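Local coordinates for protein neuraminidase (Influenza A virus, PDB 4K3Y) that forms the calcium-binding beta-propeller head of a neuraminidase-like influenza surface protein of uncertain function, at residues G210-L222 against K233-R245. Sequence-based numbering, arbitrary orientation.
Sequences GTNLWNDAKRPFL and KEPCLGFLGDTPR. With CA (calcium ion), chain M.
K218 runs its extended chain along the loop 235-240 and ends on the carbonyl of P235, K218 NZ to P235 O 3.0 Å, meeting that oxygen in its carbonyl plane; NZ also donates to D254 O, its strongest polar partner. On the way K218 CG rests against L240 CD2 at 3.6 Å. Nearby, D242 OD1 lies over one face of the R219 guanidinium, 3.6 Å from R219 NH2, so the salt bridge is one of charge without an N-H aimed at it, and NE makes a weak bond to G241 O. NH1 to T211 OG1, nearly in the guanidinium plane, and NH2 to I264 O help hold the group's rotation. D242, whose backbone N bonds A217 O at 3.1 Å, has its OD1 held by the amides of T243 and I264, while D242 OD2 lies 3.1 Å from the calcium ion. That metal is bound by the carbonyl oxygens of N212 and D216, together with G262.

A217, K218, L240 and D242 thus pack closely, A217 CB lying 4.3 Å from L240 CD1, whereas K233 and E234 are partly exposed. There F221 and K233 form an antiparallel hydrogen-bonded pair at the outer edge of one propeller blade, and the K233 side chain leads away. With CG anti to the backbone N (chi1 173°) and a bend at chi2, E234 brings OE2 within 2.7 Å of D216 OD2, the carboxylate planes 32° apart. On the buried side, the carboxylate of D242, near R219 and the calcium ion, is probably stabilised as an anion.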
ATOM      1  N   GLY C 210      11.953 -10.026  34.005  1.00 52.71           N
ATOM      2  CA  GLY C 210      13.156  -9.290  33.670  1.00 60.67           C
ATOM      3  C   GLY C 210      14.357 -10.198  33.454  1.00 61.32           C
ATOM      4  O   GLY C 210      14.252 -11.428  33.558  1.00 63.26           O
ATOM      5  N   THR C 211      15.494  -9.576  33.149  1.00 54.88           N
ATOM      6  CA  THR C 211      16.766 -10.270  32.980  1.00 51.39           C
ATOM      7  C   THR C 211      17.797  -9.704  33.967  1.00 60.52           C
ATOM      8  O   THR C 211      18.054  -8.489  33.976  1.00 52.34           O
ATOM      9  CB  THR C 211      17.297 -10.126  31.522  1.00 53.53           C
ATOM     10  OG1 THR C 211      16.316 -10.624  30.602  1.00 69.23           O
ATOM     11  CG2 THR C 211      18.604 -10.898  31.330  1.00 54.47           C
ATOM     12  N   ASN C 212      18.374 -10.566  34.805  1.00 58.94           N
ATOM     13  CA  ASN C 212      19.432 -10.107  35.702  1.00 57.61           C
ATOM     14  C   ASN C 212      20.823 -10.401  35.131  1.00 61.75           C
ATOM     15  O   ASN C 212      21.297 -11.563  35.167  1.00 52.21           O
ATOM     16  CB  ASN C 212      19.304 -10.762  37.075  1.00 59.51           C
ATOM     17  CG  ASN C 212      20.096 -10.041  38.144  1.00 64.95           C
ATOM     18  OD1 ASN C 212      21.179  -9.506  37.896  1.00 64.57           O
ATOM     19  ND2 ASN C 212      19.556 -10.031  39.355  1.00 72.82           N
ATOM     20  N   LEU C 213      21.475  -9.348  34.630  1.00 56.42           N
ATOM     21  CA  LEU C 213      22.824  -9.473  34.073  1.00 53.56           C
ATOM     22  C   LEU C 213      23.957  -9.371  35.110  1.00 56.13           C
ATOM     23  O   LEU C 213      25.149  -9.345  34.770  1.00 54.68           O
ATOM     24  CB  LEU C 213      23.055  -8.519  32.885  1.00 43.29           C
ATOM     25  CG  LEU C 213      22.173  -8.830  31.669  1.00 50.05           C
ATOM     26  CD1 LEU C 213      20.852  -8.065  31.751  1.00 56.35           C
ATOM     27  CD2 LEU C 213      22.902  -8.532  30.373  1.00 42.20           C
ATOM     28  N   TRP C 214      23.571  -9.344  36.376  1.00 57.92           N
ATOM     29  CA  TRP C 214      24.512  -9.121  37.459  1.00 64.45           C
ATOM     30  C   TRP C 214      24.809 -10.376  38.275  1.00 66.73           C
ATOM     31  O   TRP C 214      25.934 -10.879  38.243  1.00 61.45           O
ATOM     32  CB  TRP C 214      23.979  -8.010  38.368  1.00 65.54           C
ATOM     33  CG  TRP C 214      24.790  -7.742  39.600  1.00 65.41           C
ATOM     34  CD1 TRP C 214      26.093  -8.094  39.834  1.00 62.16           C
ATOM     35  CD2 TRP C 214      24.342  -7.051  40.771  1.00 67.50           C
ATOM     36  NE1 TRP C 214      26.478  -7.662  41.083  1.00 66.07           N
ATOM     37  CE2 TRP C 214      25.424  -7.021  41.680  1.00 69.94           C
ATOM     38  CE3 TRP C 214      23.130  -6.452  41.138  1.00 48.24           C
ATOM     39  CZ2 TRP C 214      25.330  -6.417  42.935  1.00 50.14           C
ATOM     40  CZ3 TRP C 214      23.037  -5.854  42.385  1.00 55.10           C
ATOM     41  CH2 TRP C 214      24.133  -5.843  43.269  1.00 65.31           C
ATOM     42  N   ASN C 215      23.800 -10.875  38.991  1.00 69.79           N
ATOM     43  CA  ASN C 215      24.004 -11.857  40.057  1.00 62.90           C
ATOM     44  C   ASN C 215      22.917 -12.936  40.167  1.00 61.79           C
ATOM     45  O   ASN C 215      22.701 -13.482  41.249  1.00 76.94           O
ATOM     46  CB  ASN C 215      24.056 -11.114  41.391  1.00 57.07           C
ATOM     47  CG  ASN C 215      22.843 -10.230  41.600  1.00 68.37           C
ATOM     48  OD1 ASN C 215      21.966 -10.147  40.742  1.00 70.61           O
ATOM     49  ND2 ASN C 215      22.778  -9.577  42.744  1.00 67.44           N
ATOM     50  N   ASP C 216      22.224 -13.234  39.073  1.00 51.52           N
ATOM     51  CA  ASP C 216      21.158 -14.244  39.096  1.00 63.13           C
ATOM     52  C   ASP C 216      20.995 -14.944  37.760  1.00 62.38           C
ATOM     53  O   ASP C 216      20.770 -14.284  36.759  1.00 71.66           O
ATOM     54  CB  ASP C 216      19.809 -13.610  39.462  1.00 69.69           C
ATOM     55  CG  ASP C 216      18.750 -14.653  39.804  1.00 77.88           C
ATOM     56  OD1 ASP C 216      19.103 -15.860  39.884  1.00 78.29           O
ATOM     57  OD2 ASP C 216      17.577 -14.268  40.021  1.00 78.33           O
ATOM     58  N   ALA C 217      21.065 -16.274  37.764  1.00 64.66           N
ATOM     59  CA  ALA C 217      20.831 -17.097  36.570  1.00 49.15           C
ATOM     60  C   ALA C 217      19.372 -17.519  36.424  1.00 58.36           C
ATOM     61  O   ALA C 217      18.996 -18.125  35.411  1.00 63.99           O
ATOM     62  CB  ALA C 217      21.706 -18.334  36.589  1.00 50.25           C
ATOM     63  N   LYS C 218      18.570 -17.251  37.453  1.00 61.21           N
ATOM     64  CA  LYS C 218      17.113 -17.272  37.321  1.00 67.57           C
ATOM     65  C   LYS C 218      16.665 -15.901  36.829  1.00 59.85           C
ATOM     66  O   LYS C 218      17.487 -14.998  36.647  1.00 69.14           O
ATOM     67  CB  LYS C 218      16.437 -17.557  38.660  1.00 67.46           C
ATOM     68  CG  LYS C 218      16.673 -18.929  39.260  1.00 70.50           C
ATOM     69  CD  LYS C 218      15.933 -18.988  40.590  1.00 77.24           C
ATOM     70  CE  LYS C 218      16.382 -20.107  41.503  1.00 83.62           C
ATOM     71  NZ  LYS C 218      15.654 -20.023  42.805  1.00 88.28           N
ATOM     72  N   ARG C 219      15.369 -15.727  36.616  1.00 62.28           N
ATOM     73  CA  ARG C 219      14.888 -14.434  36.130  1.00 59.00           C
ATOM     74  C   ARG C 219      14.061 -13.697  37.183  1.00 69.61           C
ATOM     75  O   ARG C 219      13.225 -14.303  37.848  1.00 74.10           O
ATOM     76  CB  ARG C 219      14.106 -14.599  34.817  1.00 47.64           C
ATOM     77  CG  ARG C 219      14.915 -15.234  33.674  1.00 42.61           C
ATOM     78  CD  ARG C 219      14.097 -15.329  32.393  1.00 49.13           C
ATOM     79  NE  ARG C 219      14.925 -15.615  31.221  1.00 53.56           N
ATOM     80  CZ  ARG C 219      15.712 -14.723  30.621  1.00 53.67           C
ATOM     81  NH1 ARG C 219      15.788 -13.478  31.072  1.00 47.95           N
ATOM     82  NH2 ARG C 219      16.432 -15.077  29.566  1.00 66.73           N
ATOM     83  N   PRO C 220      14.301 -12.383  37.346  1.00 76.36           N
ATOM     84  CA  PRO C 220      13.484 -11.606  38.291  1.00 57.30           C
ATOM     85  C   PRO C 220      12.071 -11.376  37.751  1.00 56.89           C
ATOM     86  O   PRO C 220      11.872 -11.359  36.525  1.00 58.08           O
ATOM     87  CB  PRO C 220      14.248 -10.278  38.403  1.00 56.57           C
ATOM     88  CG  PRO C 220      15.011 -10.163  37.102  1.00 63.45           C
ATOM     89  CD  PRO C 220      15.386 -11.578  36.746  1.00 75.20           C
ATOM     90  N   PHE C 221      11.111 -11.196  38.659  1.00 55.71           N
ATOM     91  CA  PHE C 221       9.703 -11.056  38.296  1.00 59.76           C
ATOM     92  C   PHE C 221       9.028  -9.843  38.951  1.00 66.78           C
ATOM     93  O   PHE C 221       9.315  -9.507  40.095  1.00 72.93           O
ATOM     94  CB  PHE C 221       8.952 -12.320  38.689  1.00 67.05           C
ATOM     95  CG  PHE C 221       7.694 -12.541  37.913  1.00 72.19           C
ATOM     96  CD1 PHE C 221       7.745 -13.107  36.649  1.00 81.44           C
ATOM     97  CD2 PHE C 221       6.458 -12.198  38.442  1.00 79.31           C
ATOM     98  CE1 PHE C 221       6.587 -13.325  35.915  1.00 84.11           C
ATOM     99  CE2 PHE C 221       5.289 -12.411  37.715  1.00 85.27           C
ATOM    100  CZ  PHE C 221       5.357 -12.976  36.448  1.00 85.46           C
ATOM    101  N   LEU C 222       8.113  -9.211  38.222  1.00 58.26           N
ATOM    102  CA  LEU C 222       7.391  -8.047  38.709  1.00 62.84           C
ATOM    103  C   LEU C 222       5.896  -8.216  38.444  1.00 75.65           C
ATOM    104  O   LEU C 222       5.494  -8.810  37.435  1.00 75.33           O
ATOM    105  CB  LEU C 222       7.869  -6.789  37.971  1.00 74.54           C
ATOM    106  CG  LEU C 222       8.056  -5.442  38.681  1.00 76.88           C
ATOM    107  CD1 LEU C 222       7.903  -4.302  37.682  1.00 74.59           C
ATOM    108  CD2 LEU C 222       7.132  -5.251  39.868  1.00 73.71           C
ATOM    109  N   LYS C 233       9.022 -10.525  42.600  1.00 71.21           N
ATOM    110  CA  LYS C 233       9.119 -11.897  43.086  1.00 69.60           C
ATOM    111  C   LYS C 233      10.341 -12.621  42.532  1.00 76.79           C
ATOM    112  O   LYS C 233      10.960 -12.176  41.570  1.00 84.31           O
ATOM    113  CB  LYS C 233       7.840 -12.673  42.783  1.00 66.10           C
ATOM    114  CG  LYS C 233       6.580 -11.900  43.117  1.00 72.42           C
ATOM    115  CD  LYS C 233       5.425 -12.831  43.431  1.00 78.41           C
ATOM    116  CE  LYS C 233       4.179 -12.050  43.810  1.00 81.97           C
ATOM    117  NZ  LYS C 233       3.027 -12.967  44.041  1.00 89.21           N
ATOM    118  N   GLU C 234      10.702 -13.729  43.161  1.00 79.40           N
ATOM    119  CA  GLU C 234      11.794 -14.552  42.661  1.00 76.91           C
ATOM    120  C   GLU C 234      11.335 -15.992  42.543  1.00 79.50           C
ATOM    121  O   GLU C 234      10.902 -16.590  43.526  1.00 93.60           O
ATOM    122  CB  GLU C 234      13.007 -14.479  43.575  1.00 68.53           C
ATOM    123  CG  GLU C 234      14.103 -15.450  43.181  1.00 80.32           C
ATOM    124  CD  GLU C 234      15.017 -14.895  42.091  1.00 94.15           C
ATOM    125  OE1 GLU C 234      14.890 -13.696  41.755  1.00 97.51           O
ATOM    126  OE2 GLU C 234      15.868 -15.654  41.579  1.00 91.48           O
ATOM    127  N   PRO C 235      11.430 -16.555  41.335  1.00 77.46           N
ATOM    128  CA  PRO C 235      10.980 -17.927  41.085  1.00 81.76           C
ATOM    129  C   PRO C 235      11.713 -18.934  41.964  1.00 84.59           C
ATOM    130  O   PRO C 235      12.936 -18.862  42.148  1.00 83.77           O
ATOM    131  CB  PRO C 235      11.304 -18.148  39.599  1.00 73.91           C
ATOM    132  CG  PRO C 235      12.336 -17.121  39.264  1.00 70.82           C
ATOM    133  CD  PRO C 235      12.036 -15.942  40.143  1.00 73.49           C
ATOM    134  N   CYS C 236      10.939 -19.857  42.516  1.00 88.40           N
ATOM    135  CA  CYS C 236      11.453 -20.851  43.439  1.00 87.07           C
ATOM    136  C   CYS C 236      11.781 -22.141  42.685  1.00 81.72           C
ATOM    137  O   CYS C 236      11.850 -23.223  43.269  1.00 87.98           O
ATOM    138  CB  CYS C 236      10.428 -21.093  44.557  1.00 76.61           C
ATOM    139  SG  CYS C 236      10.037 -19.612  45.544  1.00110.38           S
ATOM    140  N   LEU C 237      12.006 -22.011  41.381  1.00 71.98           N
ATOM    141  CA  LEU C 237      12.211 -23.176  40.524  1.00 65.44           C
ATOM    142  C   LEU C 237      13.647 -23.341  40.015  1.00 73.79           C
ATOM    143  O   LEU C 237      14.237 -22.429  39.425  1.00 82.02           O
ATOM    144  CB  LEU C 237      11.229 -23.141  39.351  1.00 71.97           C
ATOM    145  CG  LEU C 237       9.962 -23.992  39.481  1.00 76.26           C
ATOM    146  CD1 LEU C 237       9.461 -24.036  40.909  1.00 78.77           C
ATOM    147  CD2 LEU C 237       8.879 -23.451  38.573  1.00 72.19           C
ATOM    148  N   GLY C 238      14.191 -24.531  40.244  1.00 82.35           N
ATOM    149  CA  GLY C 238      15.551 -24.853  39.871  1.00 75.20           C
ATOM    150  C   GLY C 238      15.748 -25.039  38.380  1.00 77.38           C
ATOM    151  O   GLY C 238      16.864 -25.333  37.948  1.00 68.94           O
ATOM    152  N   PHE C 239      14.672 -24.881  37.601  1.00 79.66           N
ATOM    153  CA  PHE C 239      14.746 -24.852  36.126  1.00 77.17           C
ATOM    154  C   PHE C 239      15.170 -23.450  35.657  1.00 69.21           C
ATOM    155  O   PHE C 239      14.344 -22.540  35.516  1.00 61.94           O
ATOM    156  CB  PHE C 239      13.396 -25.229  35.520  1.00 72.30           C
ATOM    157  CG  PHE C 239      13.428 -25.467  34.028  1.00 68.74           C
ATOM    158  CD1 PHE C 239      14.030 -26.603  33.509  1.00 57.83           C
ATOM    159  CD2 PHE C 239      12.811 -24.575  33.145  1.00 64.48           C
ATOM    160  CE1 PHE C 239      14.043 -26.847  32.136  1.00 60.61           C
ATOM    161  CE2 PHE C 239      12.827 -24.810  31.769  1.00 61.16           C
ATOM    162  CZ  PHE C 239      13.444 -25.945  31.262  1.00 61.69           C
ATOM    163  N   LEU C 240      16.463 -23.291  35.414  1.00 58.48           N
ATOM    164  CA  LEU C 240      17.059 -21.972  35.273  1.00 59.98           C
ATOM    165  C   LEU C 240      16.735 -21.292  33.953  1.00 58.51           C
ATOM    166  O   LEU C 240      17.114 -21.779  32.882  1.00 62.81           O
ATOM    167  CB  LEU C 240      18.575 -22.071  35.456  1.00 63.41           C
ATOM    168  CG  LEU C 240      19.002 -22.597  36.824  1.00 69.72           C
ATOM    169  CD1 LEU C 240      20.508 -22.475  37.000  1.00 68.99           C
ATOM    170  CD2 LEU C 240      18.261 -21.855  37.926  1.00 73.95           C
ATOM    171  N   GLY C 241      16.077 -20.139  34.052  1.00 54.65           N
ATOM    172  CA  GLY C 241      15.587 -19.414  32.896  1.00 52.09           C
ATOM    173  C   GLY C 241      16.589 -18.631  32.056  1.00 61.33           C
ATOM    174  O   GLY C 241      16.414 -18.520  30.827  1.00 55.10           O
ATOM    175  N   ASP C 242      17.623 -18.070  32.683  1.00 52.84           N
ATOM    176  CA  ASP C 242      18.543 -17.207  31.938  1.00 51.65           C
ATOM    177  C   ASP C 242      19.539 -17.983  31.083  1.00 54.87           C
ATOM    178  O   ASP C 242      19.695 -19.210  31.204  1.00 56.06           O
ATOM    179  CB  ASP C 242      19.309 -16.248  32.863  1.00 58.16           C
ATOM    180  CG  ASP C 242      19.472 -14.872  32.263  1.00 70.54           C
ATOM    181  OD1 ASP C 242      19.665 -14.816  31.023  1.00 71.43           O
ATOM    182  OD2 ASP C 242      19.374 -13.870  33.024  1.00 80.85           O
ATOM    183  N   THR C 243      20.202 -17.239  30.211  1.00 50.57           N
ATOM    184  CA  THR C 243      21.343 -17.723  29.455  1.00 48.67           C
ATOM    185  C   THR C 243      22.306 -16.543  29.399  1.00 60.60           C
ATOM    186  O   THR C 243      21.972 -15.504  28.824  1.00 64.26           O
ATOM    187  CB  THR C 243      20.949 -18.135  28.021  1.00 51.85           C
ATOM    188  OG1 THR C 243      20.070 -19.271  28.062  1.00 58.62           O
ATOM    189  CG2 THR C 243      22.200 -18.482  27.197  1.00 48.27           C
ATOM    190  N   PRO C 244      23.521 -16.702  29.956  1.00 67.54           N
ATOM    191  CA  PRO C 244      24.108 -17.946  30.475  1.00 66.93           C
ATOM    192  C   PRO C 244      23.538 -18.431  31.797  1.00 58.84           C
ATOM    193  O   PRO C 244      22.716 -17.736  32.425  1.00 54.34           O
ATOM    194  CB  PRO C 244      25.567 -17.570  30.692  1.00 41.17           C
ATOM    195  CG  PRO C 244      25.544 -16.120  30.958  1.00 51.50           C
ATOM    196  CD  PRO C 244      24.448 -15.563  30.104  1.00 65.23           C
ATOM    197  N   ARG C 245      24.006 -19.617  32.202  1.00 54.47           N
ATOM    198  CA  ARG C 245      23.533 -20.303  33.400  1.00 52.38           C
ATOM    199  C   ARG C 245      24.345 -21.579  33.632  1.00 61.61           C
ATOM    200  O   ARG C 245      25.023 -22.072  32.730  1.00 67.50           O
ATOM    201  CB  ARG C 245      22.036 -20.641  33.262  1.00 49.90           C
ATOM    202  CG  ARG C 245      21.715 -21.680  32.186  1.00 49.68           C
ATOM    203  CD  ARG C 245      20.254 -22.118  32.259  1.00 61.68           C
ATOM    204  NE  ARG C 245      19.991 -23.297  31.430  1.00 63.48           N
ATOM    205  CZ  ARG C 245      19.628 -23.247  30.156  1.00 64.16           C
ATOM    206  NH1 ARG C 245      19.467 -22.075  29.553  1.00 70.55           N
ATOM    207  NH2 ARG C 245      19.425 -24.367  29.486  1.00 68.93           N
TER
HETATM  208 CA    CA M 608      22.222 -14.114  34.298  1.00 73.00          CA